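Putative transcriptional regulator (Streptomyces coelicolor, PDB 2HXI) probably binds DNA as a transcriptional regulator of the TetR family, with a predicted helix-turn-helix motif and an all-helical C-terminal domain. Local coordinates at residues Y92-V105 with M136-G148. Sequence-based numbering, arbitrary orientation.
Sequences YRPEGDWKQRLTAV and MMEEVLQALRASG
Glu139 meets Arg101 and Tyr92 in a worked example of how a buried carboxylate can be paid for between a helix, the loop that leads into it and a second helix. Arg101 approaches side-on with two nitrogens: NE gives a nearly straight bond to Glu139 OE2 (2.7 Å), and NH2 reaches Glu139 OE1 at 3.0 Å. Both oxygens lie close to the guanidinium plane and are met on their syn sides, but from out of the carboxylate plane, the two groups being turned 38° apart. Tyr92 OH donates to the same OE2 at 2.6 Å, arriving from the opposite face of the carboxylate to Arg101 NE. Glu139 can present its oxygens this way because its chain leaves with CG anti to the backbone N (chi1 172°) and then bends at chi2; that CG also packs on Val105 CG2 at 3.6 Å. With an alanine here, the guanidinium of Arg101 would probably lose its counter-charge, Tyr92 OH its acceptor and Val105 CG2 its neighbour.

The tightly packed part is made by Leu102 and Val105. Leu102 CD2 presses on Ala143 CB at 3.5 Å and on Val140 CG1, while Val105 CG1 touches the CG of selenomethionine Met136. Segments 98-105 and 136-146, parts of helices 98-113 and 131-146 in the TetR-like C-terminal domain, run nearly antiparallel (159°), their axes 8.9 Å apart at closest approach; Arg101 is a knob in the hole formed by Glu139, Gln142, Ala143 and Ala146. Leu231 of helix 219-237 packs on Leu102 as well.

Toward the start of helix 98-113 the contact opens to solvent. Exposed Ala146 CB stays 4.0 Å from both Trp98 CB and Arg101 NH1, yet Ser147 CB still lies close over the indole in a CH-pi contact, 3.5 Å from the centroid of the five-membered ring. Lys99 CG lies against the opposite face, toward its rim.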
loop_
_atom_site.group_PDB
_atom_site.type_symbol
_atom_site.label_atom_id
_atom_site.label_comp_id
_atom_site.label_asym_id
_atom_site.label_seq_id
_atom_site.Cartn_x
_atom_site.Cartn_y
_atom_site.Cartn_z
ATOM N N TYR B 92 1.702 16.527 19.376
ATOM C CA TYR B 92 1.848 15.138 19.862
ATOM C C TYR B 92 2.626 15.125 21.163
ATOM O O TYR B 92 3.588 15.870 21.325
ATOM C CB TYR B 92 2.467 14.189 18.787
ATOM C CG TYR B 92 2.749 12.790 19.314
ATOM C CD1 TYR B 92 1.763 11.772 19.221
ATOM C CD2 TYR B 92 3.957 12.502 19.958
ATOM C CE1 TYR B 92 1.994 10.466 19.760
ATOM C CE2 TYR B 92 4.196 11.195 20.503
ATOM C CZ TYR B 92 3.213 10.199 20.386
ATOM O OH TYR B 92 3.406 8.914 20.856
ATOM N N ARG B 93 2.159 14.317 22.126
ATOM C CA ARG B 93 2.889 14.059 23.361
ATOM C C ARG B 93 2.963 12.555 23.554
ATOM O O ARG B 93 1.961 11.885 23.336
ATOM C CB ARG B 93 2.178 14.724 24.557
ATOM C CG ARG B 93 1.976 16.203 24.364
ATOM C CD ARG B 93 1.441 16.818 25.674
ATOM N NE ARG B 93 0.116 16.307 26.032
ATOM C CZ ARG B 93 -0.460 16.466 27.228
ATOM N NH1 ARG B 93 0.169 17.134 28.204
ATOM N NH2 ARG B 93 -1.677 15.961 27.455
ATOM N N PRO B 94 4.151 12.021 23.902
ATOM C CA PRO B 94 4.394 10.563 24.008
ATOM C C PRO B 94 3.776 9.813 25.159
ATOM O O PRO B 94 4.506 9.118 25.888
ATOM C CB PRO B 94 5.923 10.464 24.086
ATOM C CG PRO B 94 6.374 11.753 24.711
ATOM C CD PRO B 94 5.382 12.797 24.162
ATOM N N GLU B 95 2.456 9.877 25.316
ATOM C CA GLU B 95 1.839 9.247 26.467
ATOM C C GLU B 95 1.596 7.738 26.310
ATOM O O GLU B 95 1.447 7.230 25.187
ATOM C CB GLU B 95 0.536 9.940 26.774
ATOM C CG GLU B 95 0.778 11.250 27.533
ATOM C CD GLU B 95 -0.508 11.946 27.991
ATOM O OE1 GLU B 95 -1.536 11.275 28.250
ATOM O OE2 GLU B 95 -0.458 13.189 28.107
ATOM N N GLY B 96 1.470 7.035 27.437
ATOM C CA GLY B 96 1.082 5.622 27.375
ATOM C C GLY B 96 2.276 4.744 27.066
ATOM O O GLY B 96 3.434 5.215 27.077
ATOM N N ASP B 97 2.018 3.457 26.862
ATOM C CA ASP B 97 3.127 2.510 26.720
ATOM C C ASP B 97 3.672 2.543 25.265
ATOM O O ASP B 97 3.104 3.191 24.370
ATOM C CB ASP B 97 2.756 1.092 27.220
ATOM C CG ASP B 97 1.702 0.362 26.374
ATOM O OD1 ASP B 97 1.654 0.489 25.119
ATOM O OD2 ASP B 97 0.863 -0.403 26.960
ATOM N N TRP B 98 4.764 1.837 25.011
ATOM C CA TRP B 98 5.366 1.895 23.664
ATOM C C TRP B 98 4.425 1.506 22.525
ATOM O O TRP B 98 4.513 2.086 21.435
ATOM C CB TRP B 98 6.656 1.076 23.602
ATOM C CG TRP B 98 6.487 -0.413 23.777
ATOM C CD1 TRP B 98 6.508 -1.142 24.954
ATOM C CD2 TRP B 98 6.277 -1.349 22.736
ATOM N NE1 TRP B 98 6.290 -2.492 24.686
ATOM C CE2 TRP B 98 6.166 -2.642 23.333
ATOM C CE3 TRP B 98 6.208 -1.236 21.329
ATOM C CZ2 TRP B 98 5.990 -3.810 22.557
ATOM C CZ3 TRP B 98 6.025 -2.391 20.576
ATOM C CH2 TRP B 98 5.902 -3.655 21.194
ATOM N N LYS B 99 3.529 0.535 22.764
ATOM C CA LYS B 99 2.583 0.092 21.750
ATOM C C LYS B 99 1.512 1.171 21.545
ATOM O O LYS B 99 1.110 1.444 20.399
ATOM C CB LYS B 99 2.010 -1.274 22.169
ATOM C CG LYS B 99 2.898 -2.414 21.793
ATOM C CD LYS B 99 2.272 -3.821 22.071
ATOM C CE LYS B 99 1.038 -4.145 21.308
ATOM N NZ LYS B 99 0.489 -5.446 21.984
ATOM N N GLN B 100 1.081 1.833 22.632
ATOM C CA GLN B 100 0.095 2.909 22.526
ATOM C C GLN B 100 0.684 4.098 21.713
ATOM O O GLN B 100 -0.006 4.691 20.836
ATOM C CB GLN B 100 -0.263 3.388 23.897
ATOM C CG GLN B 100 -1.129 2.333 24.571
ATOM C CD GLN B 100 -1.578 2.775 25.934
ATOM O OE1 GLN B 100 -0.749 3.067 26.824
ATOM N NE2 GLN B 100 -2.912 2.868 26.107
ATOM N N ARG B 101 1.977 4.347 21.928
ATOM C CA ARG B 101 2.694 5.460 21.257
ATOM C C ARG B 101 2.818 5.163 19.766
ATOM O O ARG B 101 2.479 6.029 18.909
ATOM C CB ARG B 101 4.098 5.613 21.898
ATOM C CG ARG B 101 4.021 6.241 23.303
ATOM C CD ARG B 101 5.371 6.122 24.037
ATOM N NE ARG B 101 6.407 6.919 23.398
ATOM C CZ ARG B 101 7.682 6.913 23.796
ATOM N NH1 ARG B 101 8.043 6.119 24.806
ATOM N NH2 ARG B 101 8.578 7.715 23.189
ATOM N N LEU B 102 3.195 3.946 19.414
ATOM C CA LEU B 102 3.353 3.614 17.985
ATOM C C LEU B 102 1.992 3.659 17.297
ATOM O O LEU B 102 1.894 4.128 16.183
ATOM C CB LEU B 102 3.995 2.203 17.828
ATOM C CG LEU B 102 5.481 2.090 18.249
ATOM C CD1 LEU B 102 5.924 0.609 18.095
ATOM C CD2 LEU B 102 6.322 3.108 17.377
ATOM N N THR B 103 0.950 3.248 18.027
ATOM C CA THR B 103 -0.431 3.224 17.467
ATOM C C THR B 103 -0.893 4.653 17.260
ATOM O O THR B 103 -1.435 4.984 16.204
ATOM C CB THR B 103 -1.387 2.414 18.400
ATOM O OG1 THR B 103 -0.889 1.063 18.515
ATOM C CG2 THR B 103 -2.780 2.388 17.774
ATOM N N ALA B 104 -0.622 5.500 18.249
ATOM C CA ALA B 104 -0.989 6.920 18.158
ATOM C C ALA B 104 -0.333 7.625 16.977
ATOM O O ALA B 104 -0.980 8.404 16.262
ATOM C CB ALA B 104 -0.750 7.638 19.528
ATOM N N VAL B 105 0.958 7.414 16.798
ATOM C CA VAL B 105 1.603 7.962 15.633
ATOM C C VAL B 105 0.974 7.431 14.305
ATOM O O VAL B 105 0.676 8.199 13.412
ATOM C CB VAL B 105 3.115 7.668 15.677
ATOM C CG1 VAL B 105 3.821 8.043 14.314
ATOM C CG2 VAL B 105 3.751 8.401 16.857
HETATM N N MSE B 136 8.638 12.414 13.395
HETATM C CA MSE B 136 7.931 11.123 13.360
HETATM C C MSE B 136 8.916 9.992 13.652
HETATM O O MSE B 136 8.631 9.097 14.475
HETATM C CB MSE B 136 7.170 10.951 12.008
HETATM C CG MSE B 136 6.512 9.535 11.893
HETATM SE SE MSE B 136 7.665 8.107 11.324
HETATM C CE MSE B 136 8.095 8.685 9.490
HETATM N N MSE B 137 10.082 10.009 12.967
HETATM C CA MSE B 137 11.089 9.022 13.192
HETATM C C MSE B 137 11.592 8.989 14.600
HETATM O O MSE B 137 11.750 7.882 15.117
HETATM C CB MSE B 137 12.234 9.231 12.208
HETATM C CG MSE B 137 11.757 8.845 10.811
HETATM SE SE MSE B 137 13.192 9.482 9.552
HETATM C CE MSE B 137 14.134 7.876 9.624
ATOM N N GLU B 138 11.798 10.182 15.215
ATOM C CA GLU B 138 12.313 10.259 16.593
ATOM C C GLU B 138 11.320 9.494 17.524
ATOM O O GLU B 138 11.705 8.695 18.403
ATOM C CB GLU B 138 12.498 11.719 17.040
ATOM C CG GLU B 138 13.031 11.824 18.477
ATOM C CD GLU B 138 14.435 11.227 18.648
ATOM O OE1 GLU B 138 15.181 10.978 17.664
ATOM O OE2 GLU B 138 14.784 11.023 19.814
ATOM N N GLU B 139 10.030 9.752 17.349
ATOM C CA GLU B 139 9.074 9.105 18.265
ATOM C C GLU B 139 9.004 7.591 18.024
ATOM O O GLU B 139 8.917 6.805 19.004
ATOM C CB GLU B 139 7.705 9.786 18.128
ATOM C CG GLU B 139 6.570 9.037 18.931
ATOM C CD GLU B 139 6.759 9.012 20.462
ATOM O OE1 GLU B 139 7.761 9.546 21.009
ATOM O OE2 GLU B 139 5.896 8.381 21.134
ATOM N N VAL B 140 8.967 7.158 16.769
ATOM C CA VAL B 140 8.932 5.722 16.496
ATOM C C VAL B 140 10.162 5.018 17.112
ATOM O O VAL B 140 10.078 4.012 17.817
ATOM C CB VAL B 140 8.783 5.453 14.981
ATOM C CG1 VAL B 140 8.820 3.951 14.725
ATOM C CG2 VAL B 140 7.435 6.044 14.444
ATOM N N LEU B 141 11.324 5.629 16.905
ATOM C CA LEU B 141 12.562 5.023 17.370
ATOM C C LEU B 141 12.612 5.012 18.927
ATOM O O LEU B 141 13.059 4.026 19.530
ATOM C CB LEU B 141 13.754 5.800 16.777
ATOM C CG LEU B 141 14.002 5.633 15.260
ATOM C CD1 LEU B 141 14.987 6.653 14.611
ATOM C CD2 LEU B 141 14.358 4.180 14.924
ATOM N N GLN B 142 12.151 6.082 19.590
ATOM C CA GLN B 142 12.130 6.122 21.057
ATOM C C GLN B 142 11.167 5.035 21.555
ATOM O O GLN B 142 11.461 4.315 22.506
ATOM C CB GLN B 142 11.695 7.520 21.560
ATOM C CG GLN B 142 12.765 8.579 21.378
ATOM C CD GLN B 142 13.953 8.407 22.358
ATOM O OE1 GLN B 142 13.983 7.490 23.185
ATOM N NE2 GLN B 142 14.915 9.307 22.272
ATOM N N ALA B 143 10.009 4.942 20.913
ATOM C CA ALA B 143 9.041 3.854 21.254
ATOM C C ALA B 143 9.623 2.437 21.107
ATOM O O ALA B 143 9.464 1.611 22.013
ATOM C CB ALA B 143 7.725 4.015 20.469
ATOM N N LEU B 144 10.321 2.201 20.005
ATOM C CA LEU B 144 10.977 0.903 19.773
ATOM C C LEU B 144 12.067 0.649 20.865
ATOM O O LEU B 144 12.199 -0.465 21.390
ATOM C CB LEU B 144 11.592 0.856 18.384
ATOM C CG LEU B 144 10.471 0.718 17.269
ATOM C CD1 LEU B 144 11.062 0.927 15.846
ATOM C CD2 LEU B 144 9.673 -0.692 17.375
ATOM N N ARG B 145 12.825 1.698 21.245
ATOM C CA ARG B 145 13.762 1.501 22.355
ATOM C C ARG B 145 13.055 1.167 23.626
ATOM O O ARG B 145 13.502 0.329 24.386
ATOM C CB ARG B 145 14.661 2.734 22.590
ATOM C CG ARG B 145 15.771 2.769 21.530
ATOM C CD ARG B 145 16.763 3.932 21.814
ATOM N NE ARG B 145 18.130 3.581 21.355
ATOM C CZ ARG B 145 19.156 4.455 21.342
ATOM N NH1 ARG B 145 18.972 5.688 21.708
ATOM N NH2 ARG B 145 20.339 4.064 20.925
ATOM N N ALA B 146 11.934 1.872 23.849
ATOM C CA ALA B 146 11.140 1.655 25.075
ATOM C C ALA B 146 10.627 0.236 25.249
ATOM O O ALA B 146 10.504 -0.242 26.392
ATOM C CB ALA B 146 9.999 2.603 25.141
ATOM N N SER B 147 10.399 -0.436 24.124
ATOM C CA SER B 147 9.927 -1.837 24.098
ATOM C C SER B 147 10.963 -2.785 24.690
ATOM O O SER B 147 10.631 -3.922 25.029
ATOM C CB SER B 147 9.597 -2.253 22.654
ATOM O OG SER B 147 10.767 -2.584 21.895
ATOM N N GLY B 148 12.227 -2.365 24.733
ATOM C CA GLY B 148 13.312 -3.348 24.989
ATOM C C GLY B 148 13.962 -4.093 23.834
ATOM O O GLY B 148 14.916 -4.844 24.051
#